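Local coordinates for protein hydrolase, isochorismatase family (Pseudomonas putida KT2440, PDB 4H17) that probably acts as a hydrolase of the isochorismatase family, although its natural substrate is not established, at residues P5-R10 with M183-A188; L26-A31 with I66-H71; A50-L55 with I127-M132. One frame throughout, in Å; residues are numbered along the deposited sequence.

In the fold
Interactions 2 and 3 lie near the middle of a Rossmann-like fold, their centres about 9 Å apart, and share one sheet: strands 24-29 and 125-131 are neighbours in it. Helix 45-61, which packs against the sheet in interaction 3, also connects the two strands of interaction 2. Interaction 1 is peripheral in the chain, about 18 Å from its centre, yet largely buried, with the second subunit packing against it. The chemistry follows the place: helix-end polar bonds in interaction 1, a ladder of backbone bonds with isoleucine and valine packing in interaction 2, purely apolar contact in interaction 3. The last two converge on a common bound sulfate ion.

Interaction 1 of 3, residues P5-R10 with M183-A188; sequences PTTMFR and MADNFA
The carbonyl oxygen of Met183, a selenomethionine, lies at the edge of the Phe9 ring, near its plane. Ala184 comes closer in the same manner: its O sits in the ring plane, 3.3 Å from Phe9 CD2, while Thr7 CG2 rests 3.7 Å from Ala184 O. Asp185 supplies both polar links. Its CG is turned away from its own backbone N (chi1 -174°), which directs OD1 toward segment 5-10, where it accepts from Met8 N at 2.9 Å; the donor stands above the carboxylate plane. The Asp185 carbonyl O takes Phe9 N at 3.2 Å. The contact is thus a helix end meeting a helix start: NH groups in the first turn of helix 8-12 are met by a carboxylate and a carbonyl from the last turn of helix 172-186, and the N-cap, Thr7, uses OG1 to accept from Arg10 N at 3.0 Å. The second subunit holds the same carboxylate: its Arg161 forms a salt bridge with OD1 and its His134 a hydrogen bond with OD2. Asn186 adds packing. Its CA stands over one face of the Phe9 ring, a CH-pi contact 4.0 Å from the centroid, and its side chain runs alongside that of selenomethionine Met8, with OD1 3.3 Å from Met8 CG; its ND2 is bonded to Ser135 of the second subunit. The backbone N of Phe187, bonded to Met183 O, lies 3.4 Å from Phe9 CE2. Ala188 N, a second donor to Met183 O, meets the ring at its edge.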
loop_
_atom_site.group_PDB
_atom_site.type_symbol
_atom_site.label_atom_id
_atom_site.label_comp_id
_atom_site.label_asym_id
_atom_site.label_seq_id
_atom_site.Cartn_x
_atom_site.Cartn_y
_atom_site.Cartn_z
ATOM N N PRO A 5 20.200 2.400 -4.891
ATOM C CA PRO A 5 18.950 2.625 -5.591
ATOM C C PRO A 5 18.556 4.091 -5.621
ATOM O O PRO A 5 18.859 4.857 -4.675
ATOM C CB PRO A 5 17.958 1.818 -4.758
ATOM C CG PRO A 5 18.767 0.719 -4.165
ATOM C CD PRO A 5 20.057 1.405 -3.813
ATOM N N THR A 6 17.818 4.451 -6.665
ATOM C CA THR A 6 17.257 5.786 -6.849
ATOM C C THR A 6 15.794 5.676 -6.560
ATOM O O THR A 6 15.185 4.688 -6.944
ATOM C CB THR A 6 17.456 6.311 -8.281
ATOM O OG1 THR A 6 18.858 6.281 -8.614
ATOM C CG2 THR A 6 17.002 7.704 -8.399
ATOM N N THR A 7 15.195 6.683 -5.932
ATOM C CA THR A 7 13.770 6.599 -5.627
ATOM C C THR A 7 13.048 6.872 -6.929
ATOM O O THR A 7 13.598 7.557 -7.796
ATOM C CB THR A 7 13.311 7.636 -4.583
ATOM O OG1 THR A 7 13.636 8.955 -5.057
ATOM C CG2 THR A 7 13.968 7.414 -3.219
HETATM N N MSE A 8 11.853 6.331 -7.070
HETATM C CA MSE A 8 10.979 6.687 -8.202
HETATM C C MSE A 8 10.813 8.194 -8.248
HETATM O O MSE A 8 10.798 8.795 -9.306
HETATM C CB MSE A 8 9.646 5.953 -8.094
HETATM C CG MSE A 8 8.812 6.086 -9.364
HETATM SE SE MSE A 8 9.754 5.267 -10.921
HETATM C CE MSE A 8 10.481 3.895 -9.755
ATOM N N PHE A 9 10.662 8.841 -7.098
ATOM C CA PHE A 9 10.588 10.294 -7.054
ATOM C C PHE A 9 11.757 10.969 -7.788
ATOM O O PHE A 9 11.547 11.823 -8.644
ATOM C CB PHE A 9 10.579 10.785 -5.606
ATOM C CG PHE A 9 9.245 10.644 -4.879
ATOM C CD1 PHE A 9 8.099 11.304 -5.300
ATOM C CD2 PHE A 9 9.161 9.912 -3.706
ATOM C CE1 PHE A 9 6.906 11.173 -4.618
ATOM C CE2 PHE A 9 7.986 9.817 -2.980
ATOM C CZ PHE A 9 6.831 10.455 -3.448
ATOM N N ARG A 10 12.980 10.591 -7.452
ATOM C CA ARG A 10 14.135 11.253 -8.035
ATOM C C ARG A 10 14.322 10.868 -9.490
ATOM O O ARG A 10 14.700 11.702 -10.314
ATOM C CB ARG A 10 15.402 10.970 -7.206
ATOM C CG ARG A 10 15.296 11.511 -5.776
ATOM C CD ARG A 10 15.881 12.866 -5.483
ATOM N NE ARG A 10 17.321 12.872 -5.217
ATOM C CZ ARG A 10 17.916 13.727 -4.375
ATOM N NH1 ARG A 10 17.205 14.605 -3.675
ATOM N NH2 ARG A 10 19.236 13.692 -4.203
HETATM N N MSE A 183 7.388 3.572 1.102
HETATM C CA MSE A 183 6.811 4.918 1.135
HETATM C C MSE A 183 7.748 5.956 0.548
HETATM O O MSE A 183 7.339 6.739 -0.288
HETATM C CB MSE A 183 6.460 5.271 2.595
HETATM C CG MSE A 183 5.327 4.377 3.134
HETATM SE SE MSE A 183 3.614 4.889 2.421
HETATM C CE MSE A 183 3.352 3.411 1.220
ATOM N N ALA A 184 9.018 5.956 0.973
ATOM C CA ALA A 184 9.995 6.932 0.509
ATOM C C ALA A 184 10.263 6.800 -0.995
ATOM O O ALA A 184 10.667 7.768 -1.650
ATOM C CB ALA A 184 11.294 6.787 1.282
ATOM N N ASP A 185 10.077 5.622 -1.542
ATOM C CA ASP A 185 10.339 5.415 -2.970
ATOM C C ASP A 185 9.369 6.214 -3.846
ATOM O O ASP A 185 9.775 6.728 -4.895
ATOM C CB ASP A 185 10.241 3.915 -3.291
ATOM C CG ASP A 185 10.629 3.582 -4.714
ATOM O OD1 ASP A 185 11.616 4.180 -5.182
ATOM O OD2 ASP A 185 9.987 2.642 -5.275
ATOM N N ASN A 186 8.092 6.259 -3.474
ATOM C CA ASN A 186 7.060 6.714 -4.401
ATOM C C ASN A 186 5.738 7.250 -3.779
ATOM O O ASN A 186 4.777 7.511 -4.519
ATOM C CB ASN A 186 6.713 5.537 -5.316
ATOM C CG ASN A 186 6.176 5.963 -6.669
ATOM O OD1 ASN A 186 6.526 7.012 -7.187
ATOM N ND2 ASN A 186 5.347 5.112 -7.253
ATOM N N PHE A 187 5.669 7.356 -2.449
ATOM C CA PHE A 187 4.396 7.722 -1.832
ATOM C C PHE A 187 4.470 8.841 -0.800
ATOM O O PHE A 187 3.459 9.515 -0.573
ATOM C CB PHE A 187 3.733 6.495 -1.275
ATOM C CG PHE A 187 3.447 5.454 -2.322
ATOM C CD1 PHE A 187 2.359 5.601 -3.146
ATOM C CD2 PHE A 187 4.306 4.393 -2.515
ATOM C CE1 PHE A 187 2.108 4.673 -4.139
ATOM C CE2 PHE A 187 4.053 3.446 -3.502
ATOM C CZ PHE A 187 2.945 3.609 -4.309
ATOM N N ALA A 188 5.627 9.081 -0.194
ATOM C CA ALA A 188 5.728 10.146 0.818
ATOM C C ALA A 188 7.149 10.544 1.046
ATOM O O ALA A 188 8.054 9.776 0.756
ATOM C CB ALA A 188 5.156 9.664 2.145
#

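Interaction 2 of 3, residues L26-A31 with I66-H71; sequences LIIIDA and IIHVRH. With SO4 (sulfate ion), chain E; SO4 (sulfate ion), chain C.
Residues 26-29 and 66-69 lie in register as parallel strands, the axes of segments 26-29 and 66-71 being 4.7 Å apart and only 15° from alignment. The bonds step from strand to strand: Ile67 N gives to Leu26 O, Ile28 N to Ile67 O at 2.8 Å, Val69 N to Ile28 O, and Asp30 N to Val69 O at 2.7 Å. A water also joins Ala31 N to Val69 O where the chain leaves the sheet. On one face, Ile27 CG2 meets Val69 CG2 at 4.1 Å, the two side chains crossing at a slant. On the other, Ile28 lies alongside His68; with chi2 at 174° its chain is extended, bringing CD1 to CE1 of the ring, 4.0 Å away, and the NE2 of that ring is bonded to Glu98. These are adjacent strands of a beta-alpha-beta crossover, and helix 45-61 covers the Ile28 face. At the C-terminal ends of the strands, where open alpha/beta folds usually place their sites, Asp30 and His71 cross nearly at right angles, carboxylate and ring planes 61° apart. Asp30 OD2 receives a weak bond from His71 NE2 at 3.3 Å. The His71 ring meets two sulfate ions, probably from the crystallisation liquor, at its edge: ND1 lies 2.8 Å from O4 of one, NE2 2.7 Å from O1 of the other. Arg14 of the second subunit also binds the ion at ND1.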
loop_
_atom_site.group_PDB
_atom_site.type_symbol
_atom_site.label_atom_id
_atom_site.label_comp_id
_atom_site.label_asym_id
_atom_site.label_seq_id
_atom_site.Cartn_x
_atom_site.Cartn_y
_atom_site.Cartn_z
ATOM N N LEU A 26 -2.207 18.140 9.969
ATOM C CA LEU A 26 -1.676 16.971 10.703
ATOM C C LEU A 26 -2.785 15.923 10.816
ATOM O O LEU A 26 -3.918 16.245 11.184
ATOM C CB LEU A 26 -1.236 17.330 12.109
ATOM C CG LEU A 26 -0.791 16.187 13.041
ATOM C CD1 LEU A 26 0.450 15.463 12.536
ATOM C CD2 LEU A 26 -0.549 16.733 14.429
ATOM N N ILE A 27 -2.478 14.702 10.423
ATOM C CA ILE A 27 -3.407 13.561 10.473
ATOM C C ILE A 27 -2.842 12.459 11.359
ATOM O O ILE A 27 -1.749 11.951 11.104
ATOM C CB ILE A 27 -3.713 12.974 9.074
ATOM C CG1 ILE A 27 -4.177 14.075 8.085
ATOM C CG2 ILE A 27 -4.749 11.839 9.191
ATOM C CD1 ILE A 27 -4.331 13.643 6.645
ATOM N N ILE A 28 -3.598 12.110 12.416
ATOM C CA ILE A 28 -3.193 11.063 13.346
ATOM C C ILE A 28 -4.130 9.879 13.126
ATOM O O ILE A 28 -5.331 9.959 13.394
ATOM C CB ILE A 28 -3.298 11.515 14.811
ATOM C CG1 ILE A 28 -2.495 12.797 15.011
ATOM C CG2 ILE A 28 -2.794 10.407 15.750
ATOM C CD1 ILE A 28 -2.630 13.410 16.376
ATOM N N ILE A 29 -3.567 8.780 12.655
ATOM C CA ILE A 29 -4.357 7.595 12.267
ATOM C C ILE A 29 -4.368 6.548 13.371
ATOM O O ILE A 29 -3.321 5.971 13.758
ATOM C CB ILE A 29 -3.815 7.012 10.960
ATOM C CG1 ILE A 29 -3.977 8.022 9.823
ATOM C CG2 ILE A 29 -4.511 5.718 10.608
ATOM C CD1 ILE A 29 -3.360 7.640 8.488
ATOM N N ASP A 30 -5.559 6.315 13.937
ATOM C CA ASP A 30 -5.839 5.141 14.735
ATOM C C ASP A 30 -5.077 5.095 16.057
ATOM O O ASP A 30 -4.576 4.046 16.424
ATOM C CB ASP A 30 -5.606 3.843 13.937
ATOM C CG ASP A 30 -6.487 3.741 12.679
ATOM O OD1 ASP A 30 -7.570 4.388 12.602
ATOM O OD2 ASP A 30 -6.081 2.943 11.796
ATOM N N ALA A 31 -4.960 6.228 16.748
ATOM C CA ALA A 31 -4.203 6.240 18.013
ATOM C C ALA A 31 -5.110 5.721 19.139
ATOM O O ALA A 31 -5.574 6.455 20.027
ATOM C CB ALA A 31 -3.640 7.626 18.272
ATOM N N ILE A 66 -5.841 19.770 12.686
ATOM C CA ILE A 66 -5.502 18.463 13.169
ATOM C C ILE A 66 -6.687 17.532 12.968
ATOM O O ILE A 66 -7.819 17.842 13.382
ATOM C CB ILE A 66 -5.163 18.489 14.679
ATOM C CG1 ILE A 66 -3.987 19.443 14.950
ATOM C CG2 ILE A 66 -4.925 17.086 15.221
ATOM C CD1 ILE A 66 -3.814 19.827 16.410
ATOM N N ILE A 67 -6.407 16.405 12.343
ATOM C CA ILE A 67 -7.434 15.380 12.015
ATOM C C ILE A 67 -7.085 14.066 12.691
ATOM O O ILE A 67 -5.976 13.533 12.530
ATOM C CB ILE A 67 -7.505 15.131 10.525
ATOM C CG1 ILE A 67 -7.917 16.407 9.800
ATOM C CG2 ILE A 67 -8.417 13.941 10.270
ATOM C CD1 ILE A 67 -7.776 16.366 8.285
ATOM N N HIS A 68 -7.981 13.590 13.540
ATOM C CA HIS A 68 -7.852 12.301 14.193
ATOM C C HIS A 68 -8.768 11.286 13.494
ATOM O O HIS A 68 -9.981 11.522 13.333
ATOM C CB HIS A 68 -8.289 12.388 15.657
ATOM C CG HIS A 68 -7.644 13.483 16.442
ATOM N ND1 HIS A 68 -6.593 13.245 17.301
ATOM C CD2 HIS A 68 -7.909 14.804 16.531
ATOM C CE1 HIS A 68 -6.226 14.384 17.866
ATOM N NE2 HIS A 68 -7.020 15.342 17.430
ATOM N N VAL A 69 -8.194 10.162 13.123
ATOM C CA VAL A 69 -8.919 9.060 12.518
ATOM C C VAL A 69 -8.992 7.888 13.503
ATOM O O VAL A 69 -7.975 7.564 14.106
ATOM C CB VAL A 69 -8.205 8.635 11.212
ATOM C CG1 VAL A 69 -8.878 7.438 10.607
ATOM C CG2 VAL A 69 -8.126 9.789 10.207
ATOM N N ARG A 70 -10.145 7.223 13.617
ATOM C CA ARG A 70 -10.273 5.991 14.359
ATOM C C ARG A 70 -11.085 4.978 13.586
ATOM O O ARG A 70 -11.904 5.334 12.726
ATOM C CB ARG A 70 -11.026 6.213 15.688
ATOM C CG ARG A 70 -10.233 6.912 16.762
ATOM C CD ARG A 70 -10.947 6.814 18.101
ATOM N NE ARG A 70 -12.187 7.618 18.153
ATOM C CZ ARG A 70 -12.875 7.861 19.288
ATOM N NH1 ARG A 70 -12.531 7.314 20.435
ATOM N NH2 ARG A 70 -13.950 8.645 19.249
ATOM N N HIS A 71 -10.898 3.717 13.950
ATOM C CA HIS A 71 -11.746 2.639 13.478
ATOM C C HIS A 71 -13.172 2.810 13.962
ATOM O O HIS A 71 -13.411 3.189 15.130
ATOM C CB HIS A 71 -11.263 1.306 13.980
ATOM C CG HIS A 71 -10.042 0.791 13.309
ATOM N ND1 HIS A 71 -9.953 -0.477 12.789
ATOM C CD2 HIS A 71 -8.845 1.368 13.107
ATOM C CE1 HIS A 71 -8.765 -0.644 12.247
ATOM N NE2 HIS A 71 -8.055 0.445 12.473
HETATM S S SO4 E . -12.960 -1.996 12.016
HETATM O O1 SO4 E . -12.017 -2.440 10.924
HETATM O O2 SO4 E . -13.980 -3.087 12.134
HETATM O O3 SO4 E . -13.455 -0.674 11.831
HETATM O O4 SO4 E . -12.148 -2.120 13.253
HETATM S S SO4 C . -4.934 -1.042 10.803
HETATM O O1 SO4 C . -6.034 -0.054 10.779
HETATM O O2 SO4 C . -3.723 -0.488 10.252
HETATM O O3 SO4 C . -5.341 -2.172 9.934
HETATM O O4 SO4 C . -4.731 -1.631 12.139
HETATM O O HOH W 1 -6.244 8.807 16.308
#

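Interaction 3 of 3, residues A50-L55 with I127-M132; sequences ANIARL and IVCGFM. With SO4 (sulfate ion), chain C.
Ile52 and Leu55, one turn apart on helix 45-61, close on the thiol of Cys129. Cys129 holds SG between its own backbone N and carbonyl carbon (chi1 62°), and from there it touches Ile52 CG1 at 3.9 Å and Leu55 CD1 at 4.1 Å. Ile52 continues in an extended conformation (chi2 172°), which carries its end past the thiol to the next part of the strand. There CD1 comes within 3.5 Å of Phe131 CZ, the two side chains advancing from opposite directions and the methyl approaching the ring obliquely. Between these two contacts lies Gly130, whose CA is 4.2 Å from Ile52 CD1; its positive phi (117°) is part of a backbone shape that would press a beta carbon against the preceding carbonyl. The axes of helix segment 50-55 and strand segment 127-131 pass 9.2 Å apart, running roughly antiparallel, as expected of a helix layered on the central sheet of a Rossmann-like fold. Ile28 of the adjacent strand also packs on Ile52; Met45 and Ala48, earlier on the same helix, also pack on Phe131. Beyond Phe131 a cis peptide leads to selenomethionine Met132, at the N-cap of helix 133-146, whose N joins the side chains of Tyr35, His71, Ser135 and Ser136 around a sulfate, donating to O2 at 2.8 Å. Helix and strand themselves meet through methyls, a thiol and a ring, contacts that depend on shape and burial rather than on direction.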
loop_
_atom_site.group_PDB
_atom_site.type_symbol
_atom_site.label_atom_id
_atom_site.label_comp_id
_atom_site.label_asym_id
_atom_site.label_seq_id
_atom_site.Cartn_x
_atom_site.Cartn_y
_atom_site.Cartn_z
ATOM N N ALA A 50 4.885 8.810 22.333
ATOM C CA ALA A 50 5.526 10.034 22.802
ATOM C C ALA A 50 5.735 10.999 21.622
ATOM O O ALA A 50 5.570 12.213 21.769
ATOM C CB ALA A 50 6.847 9.708 23.489
ATOM N N ASN A 51 6.063 10.466 20.440
ATOM C CA ASN A 51 6.255 11.326 19.259
ATOM C C ASN A 51 4.962 11.899 18.689
ATOM O O ASN A 51 4.936 13.054 18.301
ATOM C CB ASN A 51 7.115 10.657 18.201
ATOM C CG ASN A 51 8.585 10.685 18.550
ATOM O OD1 ASN A 51 9.099 11.664 19.115
ATOM N ND2 ASN A 51 9.300 9.630 18.192
ATOM N N ILE A 52 3.872 11.128 18.735
ATOM C CA ILE A 52 2.575 11.667 18.331
ATOM C C ILE A 52 2.227 12.839 19.284
ATOM O O ILE A 52 1.758 13.897 18.879
ATOM C CB ILE A 52 1.481 10.568 18.270
ATOM C CG1 ILE A 52 1.805 9.574 17.167
ATOM C CG2 ILE A 52 0.144 11.240 18.026
ATOM C CD1 ILE A 52 0.926 8.356 17.114
ATOM N N ALA A 53 2.506 12.667 20.578
ATOM C CA ALA A 53 2.205 13.681 21.531
ATOM C C ALA A 53 3.013 14.941 21.236
ATOM O O ALA A 53 2.503 16.024 21.317
ATOM C CB ALA A 53 2.437 13.194 22.953
ATOM N N ARG A 54 4.280 14.757 20.831
ATOM C CA ARG A 54 5.121 15.896 20.444
ATOM C C ARG A 54 4.555 16.610 19.225
ATOM O O ARG A 54 4.544 17.848 19.194
ATOM C CB ARG A 54 6.567 15.481 20.189
ATOM C CG ARG A 54 7.254 14.981 21.432
ATOM C CD ARG A 54 8.691 14.551 21.186
ATOM N NE ARG A 54 9.284 14.125 22.455
ATOM C CZ ARG A 54 9.633 12.879 22.788
ATOM N NH1 ARG A 54 9.506 11.859 21.943
ATOM N NH2 ARG A 54 10.166 12.640 23.976
ATOM N N LEU A 55 4.089 15.853 18.233
ATOM C CA LEU A 55 3.534 16.460 17.038
ATOM C C LEU A 55 2.267 17.195 17.390
ATOM O O LEU A 55 2.059 18.317 16.934
ATOM C CB LEU A 55 3.224 15.411 15.972
ATOM C CG LEU A 55 4.429 14.719 15.304
ATOM C CD1 LEU A 55 3.966 13.488 14.549
ATOM C CD2 LEU A 55 5.185 15.696 14.405
ATOM N N ILE A 127 1.002 15.943 7.035
ATOM C CA ILE A 127 1.891 15.235 7.932
ATOM C C ILE A 127 1.045 14.102 8.525
ATOM O O ILE A 127 -0.031 14.358 9.105
ATOM C CB ILE A 127 2.485 16.147 9.023
ATOM C CG1 ILE A 127 3.349 17.235 8.362
ATOM C CG2 ILE A 127 3.293 15.326 10.017
ATOM C CD1 ILE A 127 3.659 18.412 9.241
ATOM N N VAL A 128 1.527 12.877 8.332
ATOM C CA VAL A 128 0.830 11.668 8.697
ATOM C C VAL A 128 1.559 10.807 9.709
ATOM O O VAL A 128 2.761 10.560 9.585
ATOM C CB VAL A 128 0.550 10.823 7.437
ATOM C CG1 VAL A 128 -0.241 9.580 7.764
ATOM C CG2 VAL A 128 -0.169 11.600 6.351
ATOM N N CYS A 129 0.827 10.360 10.726
ATOM C CA CYS A 129 1.398 9.456 11.689
ATOM C C CYS A 129 0.306 8.467 12.106
ATOM O O CYS A 129 -0.847 8.645 11.710
ATOM C CB CYS A 129 1.944 10.240 12.884
ATOM S SG CYS A 129 0.702 11.183 13.798
ATOM N N GLY A 130 0.702 7.477 12.894
ATOM C CA GLY A 130 -0.228 6.504 13.488
ATOM C C GLY A 130 -0.015 5.071 13.052
ATOM O O GLY A 130 1.105 4.651 12.722
ATOM N N PHE A 131 -1.099 4.312 13.035
ATOM C CA PHE A 131 -1.085 2.883 13.144
ATOM C C PHE A 131 -2.128 2.221 12.288
ATOM O O PHE A 131 -3.222 2.791 12.080
ATOM C CB PHE A 131 -1.357 2.481 14.616
ATOM C CG PHE A 131 -0.571 3.303 15.566
ATOM C CD1 PHE A 131 0.798 3.105 15.698
ATOM C CD2 PHE A 131 -1.189 4.239 16.338
ATOM C CE1 PHE A 131 1.549 3.934 16.507
ATOM C CE2 PHE A 131 -0.454 5.055 17.207
ATOM C CZ PHE A 131 0.928 4.880 17.315
HETATM N N MSE A 132 -1.862 0.994 11.781
HETATM C CA MSE A 132 -0.511 0.346 11.684
HETATM C C MSE A 132 0.173 0.830 10.431
HETATM O O MSE A 132 -0.489 1.166 9.432
HETATM C CB MSE A 132 -0.681 -1.173 11.597
HETATM C CG MSE A 132 -1.381 -1.727 12.821
HETATM SE SE MSE A 132 -1.523 -3.671 12.884
HETATM C CE MSE A 132 -2.534 -3.976 11.208
HETATM S S SO4 C . -4.934 -1.042 10.803
HETATM O O1 SO4 C . -6.034 -0.054 10.779
HETATM O O2 SO4 C . -3.723 -0.488 10.252
HETATM O O3 SO4 C . -5.341 -2.172 9.934
HETATM O O4 SO4 C . -4.731 -1.631 12.139
#